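Local coordinates for protein probable alginate O-acetylase AlgJ (Pseudomonas putida, PDB 4O8V) that probably adds acetyl groups to mannuronate residues of alginate, together with AlgI and AlgF, at the bacterial inner membrane, at residues V115-R118 and T119-H122; P62-A65 and R66-E70; P161-G164 and D165-F169; S220-P223 and H224-F227; T124-G127 and A128-A132. All coordinates share one frame; numbering follows the deposited sequence.

How the contacts relate
Contact 1, the loop 115-122, touches all four of the others and holds Asp120 and His122, assigned by similarity to a triad with Ser218. Contact 2 adjoins it, centres about 10 Å apart, and sends Lys64 NZ to Asp120 O at 2.7 Å. Contact 3, centred about 9 Å from contact 1, offers Asp165 OD1 to Thr121 N at 2.7 Å. Contact 4 brings Trp225 NE1 to 3.3 Å from His122 CG. Contact 5 begins the helix that follows the loop, joined by Thr124 N and Val115 O 3.1 Å apart, and packs on contact 4 with centres about 10 Å apart. Contacts 2 and 4, centres about 20 Å apart, do not touch.

Contact 1 (V115-R118 and T119-H122); sequences VFLR and TDTH
The loop that presents Asp120 and His122, two members of the probable Ser-His-Asp triad, is closed by a backbone bond between its ends. Leu117 N donates to His122 O at 3.1 Å, nearly straight (172°), and draws the two ends of the turn together. Inside it Leu117 runs alongside Asp120: Leu117 CD1 sits 3.4 Å from Asp120 CB, so a methyl flanks the aliphatic root of the carboxylate. The Phe116 ring turns its edge to Thr121 O, with Phe116 CD2 3.6 Å from that oxygen. In this SGNH hydrolase-like fold the Asp-Thr-His sequence lets one carboxylate oxygen serve two donors. Asp120 OD1 takes His122 ND1 at 2.7 Å on its syn lone pair, with the oxygen 20° out of the imidazole plane. On its anti lone pair Asp120 OD1 takes His122 N at 2.8 Å, an Asx turn. The swing of Asp120 CG away from the backbone N (chi1 -173°) carries the carboxylate over to His122. Asp120 OD2 accepts from Asp165 N, while His122 NE2 meets Ser218 OG. An alanine at Asp120 would probably leave His122 ND1 and His122 N without this acceptor and the ring freer to turn. Thr121 OG1 lies 3.2 Å above one face of the His122 imidazole, over its centre.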
loop_
_atom_site.group_PDB
_atom_site.type_symbol
_atom_site.label_atom_id
_atom_site.label_comp_id
_atom_site.label_asym_id
_atom_site.label_seq_id
_atom_site.Cartn_x
_atom_site.Cartn_y
_atom_site.Cartn_z
ATOM N N VAL A 115 -2.234 -10.836 -9.903
ATOM C CA VAL A 115 -1.646 -9.594 -9.403
ATOM C C VAL A 115 -1.885 -9.470 -7.888
ATOM O O VAL A 115 -1.238 -8.668 -7.228
ATOM C CB VAL A 115 -2.183 -8.354 -10.182
ATOM C CG1 VAL A 115 -1.856 -8.471 -11.705
ATOM C CG2 VAL A 115 -3.663 -8.126 -9.969
ATOM N N PHE A 116 -2.788 -10.291 -7.343
ATOM C CA PHE A 116 -2.880 -10.550 -5.896
ATOM C C PHE A 116 -2.820 -12.056 -5.653
ATOM O O PHE A 116 -3.184 -12.848 -6.542
ATOM C CB PHE A 116 -4.195 -10.035 -5.273
ATOM C CG PHE A 116 -4.255 -8.542 -5.081
ATOM C CD1 PHE A 116 -4.576 -7.713 -6.147
ATOM C CD2 PHE A 116 -4.060 -7.984 -3.821
ATOM C CE1 PHE A 116 -4.655 -6.355 -5.986
ATOM C CE2 PHE A 116 -4.141 -6.619 -3.643
ATOM C CZ PHE A 116 -4.435 -5.800 -4.724
ATOM N N LEU A 117 -2.392 -12.447 -4.457
ATOM C CA LEU A 117 -2.408 -13.857 -4.045
ATOM C C LEU A 117 -3.845 -14.323 -3.820
ATOM O O LEU A 117 -4.692 -13.531 -3.428
ATOM C CB LEU A 117 -1.592 -14.050 -2.759
ATOM C CG LEU A 117 -0.080 -13.817 -2.871
ATOM C CD1 LEU A 117 0.489 -13.530 -1.507
ATOM C CD2 LEU A 117 0.587 -15.015 -3.432
ATOM N N ARG A 118 -4.116 -15.600 -4.064
ATOM C CA ARG A 118 -5.464 -16.159 -3.839
ATOM C C ARG A 118 -5.885 -16.214 -2.346
ATOM O O ARG A 118 -7.042 -15.924 -2.014
ATOM C CB ARG A 118 -5.546 -17.559 -4.480
ATOM C CG ARG A 118 -6.871 -18.312 -4.255
ATOM C CD ARG A 118 -6.932 -19.608 -5.093
ATOM N NE ARG A 118 -5.681 -20.350 -5.048
ATOM C CZ ARG A 118 -5.297 -21.120 -4.037
ATOM N NH1 ARG A 118 -6.082 -21.277 -2.980
ATOM N NH2 ARG A 118 -4.124 -21.743 -4.091
ATOM N N THR A 119 -4.957 -16.560 -1.451
ATOM C CA THR A 119 -5.298 -16.790 -0.049
ATOM C C THR A 119 -4.710 -15.765 0.916
ATOM O O THR A 119 -4.706 -15.967 2.128
ATOM C CB THR A 119 -4.845 -18.174 0.402
ATOM O OG1 THR A 119 -3.414 -18.212 0.471
ATOM C CG2 THR A 119 -5.347 -19.248 -0.586
ATOM N N ASP A 120 -4.221 -14.660 0.372
ATOM C CA ASP A 120 -3.481 -13.670 1.164
ATOM C C ASP A 120 -3.995 -12.276 0.797
ATOM O O ASP A 120 -4.533 -12.091 -0.293
ATOM C CB ASP A 120 -1.982 -13.833 0.876
ATOM C CG ASP A 120 -1.075 -12.974 1.778
ATOM O OD1 ASP A 120 -0.920 -11.765 1.495
ATOM O OD2 ASP A 120 -0.493 -13.540 2.743
ATOM N N THR A 121 -3.862 -11.303 1.690
ATOM C CA THR A 121 -4.326 -9.950 1.395
ATOM C C THR A 121 -3.464 -9.240 0.353
ATOM O O THR A 121 -3.908 -8.273 -0.267
ATOM C CB THR A 121 -4.340 -9.052 2.662
ATOM O OG1 THR A 121 -3.006 -8.934 3.158
ATOM C CG2 THR A 121 -5.251 -9.645 3.725
ATOM N N HIS A 122 -2.229 -9.694 0.164
ATOM C CA HIS A 122 -1.246 -8.852 -0.524
ATOM C C HIS A 122 -1.144 -9.047 -2.031
ATOM O O HIS A 122 -1.505 -10.087 -2.575
ATOM C CB HIS A 122 0.139 -9.069 0.089
ATOM C CG HIS A 122 0.220 -8.624 1.518
ATOM N ND1 HIS A 122 0.186 -9.503 2.580
ATOM C CD2 HIS A 122 0.294 -7.381 2.053
ATOM C CE1 HIS A 122 0.260 -8.817 3.711
ATOM N NE2 HIS A 122 0.313 -7.526 3.420
#

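Contact 2 (P62-A65 and R66-E70); sequences PAKA and RVYTE
Pro62 and Val67 cross obliquely where strand 55-61 passes into the short helix 64-67, and their apolar ends meet at Pro62 CG and Val67 CG2, 3.8 Å apart. Val67 CG2 stands beside its own backbone N, with CG1 turned the opposite way from that N (chi1 177°). This places Val67 CG2 3.5 Å from Ala63 O as well as against the proline ring. Arg66 CB also approaches Ala63 O, at 3.5 Å, before the chain extends and bends at chi3 (-46°). The guanidinium then forms a salt bridge with Glu276, whose carboxylate also accepts from Ala63 N. Tyr68 turns differently, with its ring edge rather than its face near Lys64 O. Beyond the ring, Tyr68 OH is bonded to Val115 N. Thr69, just past the helix, lays its CG2 methyl 3.2 Å from Ala65 O.

Ala63, at the N-cap position, offers one carbonyl to two backbone donors: Val67 N, 3.1 Å from Ala63 O, lies 15° from the carbonyl plane, whereas Arg66 N stands well above it. Tyr68 N closes the turn on Lys64 O at 2.8 Å. Lys64 NZ is hydrogen-bonded to the carbonyls of Asp120, Leu117 and Leu19. The chemistry is therefore divided: a probably charged lysine held by three carbonyl oxygens on the side of the probable active site, and a guanidinium whose charge is probably balanced by Glu276 on another, which is likely to fix how this short helix sits in the fold.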
loop_
_atom_site.group_PDB
_atom_site.type_symbol
_atom_site.label_atom_id
_atom_site.label_comp_id
_atom_site.label_asym_id
_atom_site.label_seq_id
_atom_site.Cartn_x
_atom_site.Cartn_y
_atom_site.Cartn_z
ATOM N N PRO A 62 -5.565 -0.565 -4.604
ATOM C CA PRO A 62 -6.966 -0.984 -4.670
ATOM C C PRO A 62 -7.208 -2.253 -3.857
ATOM O O PRO A 62 -6.276 -3.045 -3.667
ATOM C CB PRO A 62 -7.186 -1.233 -6.161
ATOM C CG PRO A 62 -5.838 -1.561 -6.701
ATOM C CD PRO A 62 -4.881 -0.678 -5.898
ATOM N N ALA A 63 -8.439 -2.431 -3.385
ATOM C CA ALA A 63 -8.814 -3.615 -2.617
ATOM C C ALA A 63 -8.708 -4.860 -3.490
ATOM O O ALA A 63 -9.014 -4.812 -4.684
ATOM C CB ALA A 63 -10.216 -3.470 -2.082
ATOM N N LYS A 64 -8.296 -5.975 -2.895
ATOM C CA LYS A 64 -8.247 -7.219 -3.650
ATOM C C LYS A 64 -9.653 -7.561 -4.135
ATOM O O LYS A 64 -9.837 -8.053 -5.259
ATOM C CB LYS A 64 -7.677 -8.362 -2.810
ATOM C CG LYS A 64 -7.493 -9.649 -3.620
ATOM C CD LYS A 64 -6.691 -10.686 -2.872
ATOM C CE LYS A 64 -7.571 -11.746 -2.292
ATOM N NZ LYS A 64 -6.768 -12.849 -1.687
ATOM N N ALA A 65 -10.653 -7.268 -3.301
ATOM C CA ALA A 65 -12.050 -7.543 -3.661
ATOM C C ALA A 65 -12.538 -6.723 -4.849
ATOM O O ALA A 65 -13.507 -7.086 -5.498
ATOM C CB ALA A 65 -12.959 -7.301 -2.471
ATOM N N ARG A 66 -11.891 -5.595 -5.110
ATOM C CA ARG A 66 -12.237 -4.749 -6.252
ATOM C C ARG A 66 -11.544 -5.238 -7.520
ATOM O O ARG A 66 -12.110 -5.171 -8.601
ATOM C CB ARG A 66 -11.842 -3.273 -5.982
ATOM C CG ARG A 66 -12.181 -2.325 -7.127
ATOM C CD ARG A 66 -11.796 -0.852 -6.830
ATOM N NE ARG A 66 -12.204 -0.391 -5.499
ATOM C CZ ARG A 66 -13.447 -0.069 -5.153
ATOM N NH1 ARG A 66 -14.450 -0.198 -6.026
ATOM N NH2 ARG A 66 -13.700 0.359 -3.916
ATOM N N VAL A 67 -10.313 -5.715 -7.379
ATOM C CA VAL A 67 -9.536 -6.154 -8.524
ATOM C C VAL A 67 -9.964 -7.561 -8.961
ATOM O O VAL A 67 -9.960 -7.864 -10.153
ATOM C CB VAL A 67 -8.018 -6.134 -8.225
ATOM C CG1 VAL A 67 -7.219 -6.681 -9.411
ATOM C CG2 VAL A 67 -7.559 -4.711 -7.878
ATOM N N TYR A 68 -10.333 -8.407 -7.997
ATOM C CA TYR A 68 -10.794 -9.780 -8.295
ATOM C C TYR A 68 -12.268 -10.021 -7.936
ATOM O O TYR A 68 -12.621 -10.997 -7.265
ATOM C CB TYR A 68 -9.865 -10.791 -7.590
ATOM C CG TYR A 68 -8.570 -10.957 -8.349
ATOM C CD1 TYR A 68 -8.529 -11.741 -9.507
ATOM C CD2 TYR A 68 -7.398 -10.292 -7.950
ATOM C CE1 TYR A 68 -7.362 -11.879 -10.241
ATOM C CE2 TYR A 68 -6.210 -10.422 -8.683
ATOM C CZ TYR A 68 -6.205 -11.211 -9.833
ATOM O OH TYR A 68 -5.050 -11.337 -10.578
ATOM N N THR A 69 -13.149 -9.163 -8.438
ATOM C CA THR A 69 -14.588 -9.318 -8.183
ATOM C C THR A 69 -15.133 -10.631 -8.721
ATOM O O THR A 69 -16.181 -11.121 -8.268
ATOM C CB THR A 69 -15.411 -8.184 -8.811
ATOM O OG1 THR A 69 -15.265 -8.226 -10.235
ATOM C CG2 THR A 69 -14.933 -6.843 -8.309
ATOM N N GLU A 70 -14.425 -11.214 -9.682
ATOM C CA GLU A 70 -14.926 -12.424 -10.315
ATOM C C GLU A 70 -14.797 -13.622 -9.376
ATOM O O GLU A 70 -15.381 -14.676 -9.631
ATOM C CB GLU A 70 -14.201 -12.696 -11.648
ATOM C CG GLU A 70 -12.717 -13.016 -11.536
ATOM C CD GLU A 70 -11.828 -11.783 -11.769
ATOM O OE1 GLU A 70 -12.198 -10.671 -11.322
ATOM O OE2 GLU A 70 -10.768 -11.931 -12.417
#

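Contact 3 (P161-G164 and D165-F169); sequences PYKG and DLTNF
Gly164 and Thr167 span a beta turn in which the chain leaves strand 152-162: Gly164 is still extended, with psi 155°, while Asp165 to Phe169 take helical backbone angles without the regular bonding of a helix. Thr167 N donates to Gly164 O at 3.1 Å from above the carbonyl plane. A second donor, Thr167 OG1, reaches Gly164 O at 2.9 Å and lies in that plane, so backbone and hydroxyl of one residue grip a single acceptor from different directions. The hydroxyl gets there because OG1 sits between the backbone N and the carbonyl carbon (chi1 73°). A valine at Thr167 would probably leave Gly164 O with the amide alone and the turn less firmly closed. The Asp165 carboxylate accepts from Thr121 N in the probable triad loop and touches His122. Lys163 returns over the turn instead, passing Thr167 at a slant with its CG 3.3 Å from Thr167 OG1. Beyond that, the lysine runs at about a right angle to Asn168, whose ND2 is 3.6 Å from Gly164 O. At the exposed end, Lys163 NZ makes a weak hydrogen bond to Asn168 OD1 at 3.4 Å.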
loop_
_atom_site.group_PDB
_atom_site.type_symbol
_atom_site.label_atom_id
_atom_site.label_comp_id
_atom_site.label_asym_id
_atom_site.label_seq_id
_atom_site.Cartn_x
_atom_site.Cartn_y
_atom_site.Cartn_z
ATOM N N PRO A 161 5.525 -23.210 -2.282
ATOM C CA PRO A 161 4.231 -22.889 -1.672
ATOM C C PRO A 161 4.320 -21.797 -0.610
ATOM O O PRO A 161 5.359 -21.607 0.029
ATOM C CB PRO A 161 3.800 -24.216 -1.019
ATOM C CG PRO A 161 4.563 -25.279 -1.723
ATOM C CD PRO A 161 5.879 -24.638 -2.128
ATOM N N TYR A 162 3.218 -21.081 -0.434
ATOM C CA TYR A 162 3.150 -20.009 0.552
ATOM C C TYR A 162 1.766 -20.035 1.225
ATOM O O TYR A 162 0.749 -19.985 0.533
ATOM C CB TYR A 162 3.417 -18.659 -0.125
ATOM C CG TYR A 162 3.325 -17.495 0.840
ATOM C CD1 TYR A 162 4.338 -17.248 1.749
ATOM C CD2 TYR A 162 2.195 -16.681 0.868
ATOM C CE1 TYR A 162 4.243 -16.206 2.668
ATOM C CE2 TYR A 162 2.093 -15.634 1.784
ATOM C CZ TYR A 162 3.115 -15.401 2.664
ATOM O OH TYR A 162 3.019 -14.354 3.561
ATOM N N LYS A 163 1.733 -20.140 2.555
ATOM C CA LYS A 163 0.472 -20.108 3.305
ATOM C C LYS A 163 0.062 -18.660 3.532
ATOM O O LYS A 163 0.784 -17.926 4.194
ATOM C CB LYS A 163 0.601 -20.825 4.660
ATOM C CG LYS A 163 -0.755 -21.007 5.363
ATOM C CD LYS A 163 -0.657 -21.857 6.621
ATOM C CE LYS A 163 -0.966 -21.043 7.867
ATOM N NZ LYS A 163 -0.876 -21.874 9.102
ATOM N N GLY A 164 -1.089 -18.263 2.985
ATOM C CA GLY A 164 -1.526 -16.870 3.010
ATOM C C GLY A 164 -1.980 -16.380 4.379
ATOM O O GLY A 164 -2.424 -17.165 5.239
ATOM N N ASP A 165 -1.887 -15.064 4.588
ATOM C CA ASP A 165 -2.143 -14.509 5.907
ATOM C C ASP A 165 -3.612 -14.698 6.306
ATOM O O ASP A 165 -3.917 -14.843 7.473
ATOM C CB ASP A 165 -1.706 -13.016 5.982
ATOM C CG ASP A 165 -2.391 -12.093 4.958
ATOM O OD1 ASP A 165 -3.116 -12.529 4.031
ATOM O OD2 ASP A 165 -2.156 -10.858 5.060
ATOM N N LEU A 166 -4.503 -14.764 5.322
ATOM C CA LEU A 166 -5.926 -14.953 5.598
ATOM C C LEU A 166 -6.302 -16.354 6.093
ATOM O O LEU A 166 -7.318 -16.526 6.772
ATOM C CB LEU A 166 -6.736 -14.617 4.350
ATOM C CG LEU A 166 -6.717 -13.124 4.045
ATOM C CD1 LEU A 166 -7.205 -12.873 2.614
ATOM C CD2 LEU A 166 -7.546 -12.336 5.088
ATOM N N THR A 167 -5.494 -17.355 5.766
ATOM C CA THR A 167 -5.830 -18.715 6.172
ATOM C C THR A 167 -5.834 -18.844 7.690
ATOM O O THR A 167 -6.522 -19.692 8.237
ATOM C CB THR A 167 -4.860 -19.730 5.593
ATOM O OG1 THR A 167 -3.616 -19.617 6.287
ATOM C CG2 THR A 167 -4.634 -19.444 4.128
ATOM N N ASN A 168 -5.090 -17.977 8.372
ATOM C CA ASN A 168 -5.012 -18.045 9.828
ATOM C C ASN A 168 -6.245 -17.477 10.524
ATOM O O ASN A 168 -6.446 -17.689 11.724
ATOM C CB ASN A 168 -3.754 -17.328 10.310
ATOM C CG ASN A 168 -2.491 -18.048 9.883
ATOM O OD1 ASN A 168 -2.027 -18.979 10.559
ATOM N ND2 ASN A 168 -1.945 -17.647 8.734
ATOM N N PHE A 169 -7.071 -16.758 9.773
ATOM C CA PHE A 169 -8.328 -16.253 10.306
ATOM C C PHE A 169 -9.462 -17.227 10.091
ATOM O O PHE A 169 -10.554 -17.055 10.633
ATOM C CB PHE A 169 -8.669 -14.910 9.676
ATOM C CG PHE A 169 -7.770 -13.812 10.117
ATOM C CD1 PHE A 169 -8.017 -13.138 11.307
ATOM C CD2 PHE A 169 -6.659 -13.471 9.370
ATOM C CE1 PHE A 169 -7.176 -12.121 11.729
ATOM C CE2 PHE A 169 -5.811 -12.456 9.783
ATOM C CZ PHE A 169 -6.070 -11.780 10.964
#

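Contact 4 (S220-P223 and H224-F227); sequences SANP and HWNF
Asn222 supplies two acceptors to the turn that follows helix 218-221. Its side-chain OD1 takes His224 N at 2.9 Å, a fairly straight bond (165°) that makes an Asx turn; Asn222 CG, turned away from its own backbone N (chi1 -169°), brings the amide to that N-H. Asn222 O takes Trp225 N at 3.3 Å from above the carbonyl plane. The next step of the turn is Asn226 N to Pro223 O, 3.0 Å. One water completes this polar set: it donates to Asn222 O at 2.6 Å and accepts from Phe227 N, where helix 227-235 begins.

Van der Waals contacts run alongside. Asn222 CB comes 3.4 Å from Trp225 NE1, the amide and indole planes being 43° apart. His224 CB lies over one face of the same indole, offset toward the rim. At the far end Ser220 OG meets the Phe227 ring at its edge, 3.4 Å from Phe227 CD2, while its hydrogen bond goes to Glu273.

Aromatic contacts then lead outward: His224 meets Tyr162, Phe227 meets Trp123, and the Trp225 indole stacks on His122. This tight turn after the helix of the probable nucleophile Ser218 thus places the Trp225 indole against the histidine of what appears to be an SGNH-type Ser-His-Asp site.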
loop_
_atom_site.group_PDB
_atom_site.type_symbol
_atom_site.label_atom_id
_atom_site.label_comp_id
_atom_site.label_asym_id
_atom_site.label_seq_id
_atom_site.Cartn_x
_atom_site.Cartn_y
_atom_site.Cartn_z
ATOM N N SER A 220 4.463 -2.991 1.787
ATOM C CA SER A 220 5.790 -2.419 1.530
ATOM C C SER A 220 6.868 -2.984 2.431
ATOM O O SER A 220 8.035 -2.986 2.062
ATOM C CB SER A 220 5.769 -0.889 1.723
ATOM O OG SER A 220 4.950 -0.260 0.758
ATOM N N ALA A 221 6.494 -3.412 3.639
ATOM C CA ALA A 221 7.490 -3.881 4.593
ATOM C C ALA A 221 7.927 -5.309 4.344
ATOM O O ALA A 221 9.022 -5.693 4.718
ATOM C CB ALA A 221 6.961 -3.756 6.043
ATOM N N ASN A 222 7.055 -6.109 3.755
ATOM C CA ASN A 222 7.324 -7.537 3.603
ATOM C C ASN A 222 8.182 -7.803 2.346
ATOM O O ASN A 222 7.735 -7.548 1.230
ATOM C CB ASN A 222 5.977 -8.310 3.533
ATOM C CG ASN A 222 6.157 -9.802 3.634
ATOM O OD1 ASN A 222 7.179 -10.335 3.203
ATOM N ND2 ASN A 222 5.158 -10.496 4.214
ATOM N N PRO A 223 9.406 -8.318 2.535
ATOM C CA PRO A 223 10.323 -8.618 1.431
ATOM C C PRO A 223 9.707 -9.545 0.368
ATOM O O PRO A 223 10.149 -9.521 -0.787
ATOM C CB PRO A 223 11.499 -9.322 2.129
ATOM C CG PRO A 223 11.469 -8.811 3.538
ATOM C CD PRO A 223 9.993 -8.672 3.843
ATOM N N HIS A 224 8.713 -10.348 0.734
ATOM C CA HIS A 224 8.175 -11.326 -0.224
ATOM C C HIS A 224 7.595 -10.662 -1.480
ATOM O O HIS A 224 7.629 -11.257 -2.552
ATOM C CB HIS A 224 7.076 -12.203 0.416
ATOM C CG HIS A 224 7.586 -13.297 1.305
ATOM N ND1 HIS A 224 8.716 -14.033 1.028
ATOM C CD2 HIS A 224 7.082 -13.809 2.455
ATOM C CE1 HIS A 224 8.903 -14.932 1.978
ATOM N NE2 HIS A 224 7.928 -14.811 2.861
ATOM N N TRP A 225 7.049 -9.451 -1.357
ATOM C CA TRP A 225 6.403 -8.809 -2.509
ATOM C C TRP A 225 7.418 -7.964 -3.293
ATOM O O TRP A 225 7.111 -7.492 -4.384
ATOM C CB TRP A 225 5.194 -7.960 -2.071
ATOM C CG TRP A 225 4.480 -8.531 -0.851
ATOM C CD1 TRP A 225 4.120 -7.860 0.298
ATOM C CD2 TRP A 225 4.083 -9.901 -0.655
ATOM N NE1 TRP A 225 3.502 -8.737 1.185
ATOM C CE2 TRP A 225 3.489 -9.991 0.629
ATOM C CE3 TRP A 225 4.182 -11.061 -1.437
ATOM C CZ2 TRP A 225 3.001 -11.195 1.143
ATOM C CZ3 TRP A 225 3.695 -12.253 -0.926
ATOM C CH2 TRP A 225 3.119 -12.317 0.354
ATOM N N ASN A 226 8.611 -7.805 -2.718
ATOM C CA ASN A 226 9.732 -7.063 -3.322
ATOM C C ASN A 226 9.331 -5.687 -3.850
ATOM O O ASN A 226 9.839 -5.249 -4.887
ATOM C CB ASN A 226 10.377 -7.871 -4.472
ATOM C CG ASN A 226 11.805 -7.403 -4.793
ATOM O OD1 ASN A 226 12.599 -7.142 -3.890
ATOM N ND2 ASN A 226 12.116 -7.257 -6.081
ATOM N N PHE A 227 8.414 -5.004 -3.161
ATOM C CA PHE A 227 7.975 -3.693 -3.630
ATOM C C PHE A 227 9.116 -2.670 -3.565
ATOM O O PHE A 227 9.266 -1.851 -4.485
ATOM C CB PHE A 227 6.774 -3.209 -2.824
ATOM C CG PHE A 227 6.141 -1.946 -3.353
ATOM C CD1 PHE A 227 5.883 -1.787 -4.704
ATOM C CD2 PHE A 227 5.793 -0.914 -2.473
ATOM C CE1 PHE A 227 5.279 -0.635 -5.173
ATOM C CE2 PHE A 227 5.179 0.236 -2.939
ATOM C CZ PHE A 227 4.932 0.384 -4.285
HETATM O O HOH W 1 7.100 -5.592 -0.418
#

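Contact 5 (T124-G127 and A128-A132); sequences TPMG and AEVAA
The first turns of helix 125-141 start at Thr124, the N-cap, whose carbonyl O receives Ala128 N at 2.8 Å while its side chain caps the helix. Thr124 OG1 accepts from Gly127 N at 3.0 Å and is bonded to Gln114 O as well; its chi1 of 66° turns the hydroxyl toward the helix end.

The tight part of the contact is the buried one, lined by small residues. Gly127 O accepts from Ala131 N at 3.1 Å, and Ala128 CB lies 3.7 Å from Thr124 O. With so little bulk, the helix lets Phe227 of helix 227-235 come close to Ala128 and Ala132, and the Trp123 side chain reach Ala128 and Ala131.

Longer chains make up the rest, and of these Glu129 and Met126 are partly exposed while Val130 is buried. Glu129 N bonds to Pro125 O at 3.0 Å, with Met126 O a weak second acceptor, and Glu129 CB sits against those two carbonyls. The glutamate then extends, its CG opposite its own backbone N, to a salt bridge with Arg189, which probably balances its charge. Met126, present as selenomethionine, bends at chi2 (-95°) and follows the flank of Val130, both touching helix 103-109 at Ala109. Val130 N closes on Met126 O at 3.0 Å, and the side chains meet more loosely, selenium SE of Met126 standing 3.9 Å from Val130 CG2.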
loop_
_atom_site.group_PDB
_atom_site.type_symbol
_atom_site.label_atom_id
_atom_site.label_comp_id
_atom_site.label_asym_id
_atom_site.label_seq_id
_atom_site.Cartn_x
_atom_site.Cartn_y
_atom_site.Cartn_z
ATOM N N THR A 124 0.890 -9.957 -5.349
ATOM C CA THR A 124 2.002 -10.800 -5.754
ATOM C C THR A 124 3.205 -9.952 -6.136
ATOM O O THR A 124 3.070 -8.747 -6.367
ATOM C CB THR A 124 1.640 -11.672 -6.987
ATOM O OG1 THR A 124 1.436 -10.816 -8.122
ATOM C CG2 THR A 124 0.380 -12.544 -6.713
ATOM N N PRO A 125 4.381 -10.577 -6.216
ATOM C CA PRO A 125 5.540 -9.803 -6.665
ATOM C C PRO A 125 5.328 -9.159 -8.038
ATOM O O PRO A 125 5.762 -8.025 -8.250
ATOM C CB PRO A 125 6.646 -10.842 -6.711
ATOM C CG PRO A 125 6.234 -11.852 -5.691
ATOM C CD PRO A 125 4.766 -11.924 -5.753
HETATM N N MSE A 126 4.679 -9.867 -8.963
HETATM C CA MSE A 126 4.372 -9.250 -10.241
HETATM C C MSE A 126 3.409 -8.072 -10.078
HETATM O O MSE A 126 3.563 -7.044 -10.753
HETATM C CB MSE A 126 3.797 -10.284 -11.219
HETATM C CG MSE A 126 3.619 -9.748 -12.619
HETATM SE SE MSE A 126 1.796 -9.087 -12.969
HETATM C CE MSE A 126 0.868 -10.802 -13.190
ATOM N N GLY A 127 2.430 -8.210 -9.181
ATOM C CA GLY A 127 1.473 -7.147 -8.943
ATOM C C GLY A 127 2.148 -5.899 -8.384
ATOM O O GLY A 127 1.867 -4.764 -8.789
ATOM N N ALA A 128 3.046 -6.114 -7.436
ATOM C CA ALA A 128 3.764 -4.991 -6.828
ATOM C C ALA A 128 4.681 -4.317 -7.863
ATOM O O ALA A 128 4.893 -3.114 -7.853
ATOM C CB ALA A 128 4.553 -5.469 -5.605
ATOM N N GLU A 129 5.194 -5.100 -8.794
ATOM C CA GLU A 129 6.101 -4.572 -9.791
ATOM C C GLU A 129 5.335 -3.670 -10.772
ATOM O O GLU A 129 5.837 -2.619 -11.181
ATOM C CB GLU A 129 6.800 -5.734 -10.511
ATOM C CG GLU A 129 7.735 -5.320 -11.632
ATOM C CD GLU A 129 8.308 -6.524 -12.346
ATOM O OE1 GLU A 129 7.601 -7.115 -13.192
ATOM O OE2 GLU A 129 9.454 -6.901 -12.033
ATOM N N VAL A 130 4.132 -4.096 -11.159
ATOM C CA VAL A 130 3.248 -3.275 -11.976
ATOM C C VAL A 130 2.960 -1.934 -11.289
ATOM O O VAL A 130 3.061 -0.866 -11.925
ATOM C CB VAL A 130 1.927 -4.022 -12.278
ATOM C CG1 VAL A 130 0.912 -3.088 -12.922
ATOM C CG2 VAL A 130 2.216 -5.210 -13.176
ATOM N N ALA A 131 2.659 -1.985 -9.991
ATOM C CA ALA A 131 2.413 -0.762 -9.211
ATOM C C ALA A 131 3.662 0.120 -9.199
ATOM O O ALA A 131 3.588 1.333 -9.466
ATOM C CB ALA A 131 1.964 -1.105 -7.777
ATOM N N ALA A 132 4.822 -0.466 -8.925
ATOM C CA ALA A 132 6.071 0.313 -8.951
ATOM C C ALA A 132 6.324 0.953 -10.310
ATOM O O ALA A 132 6.804 2.093 -10.392
ATOM C CB ALA A 132 7.262 -0.557 -8.564
#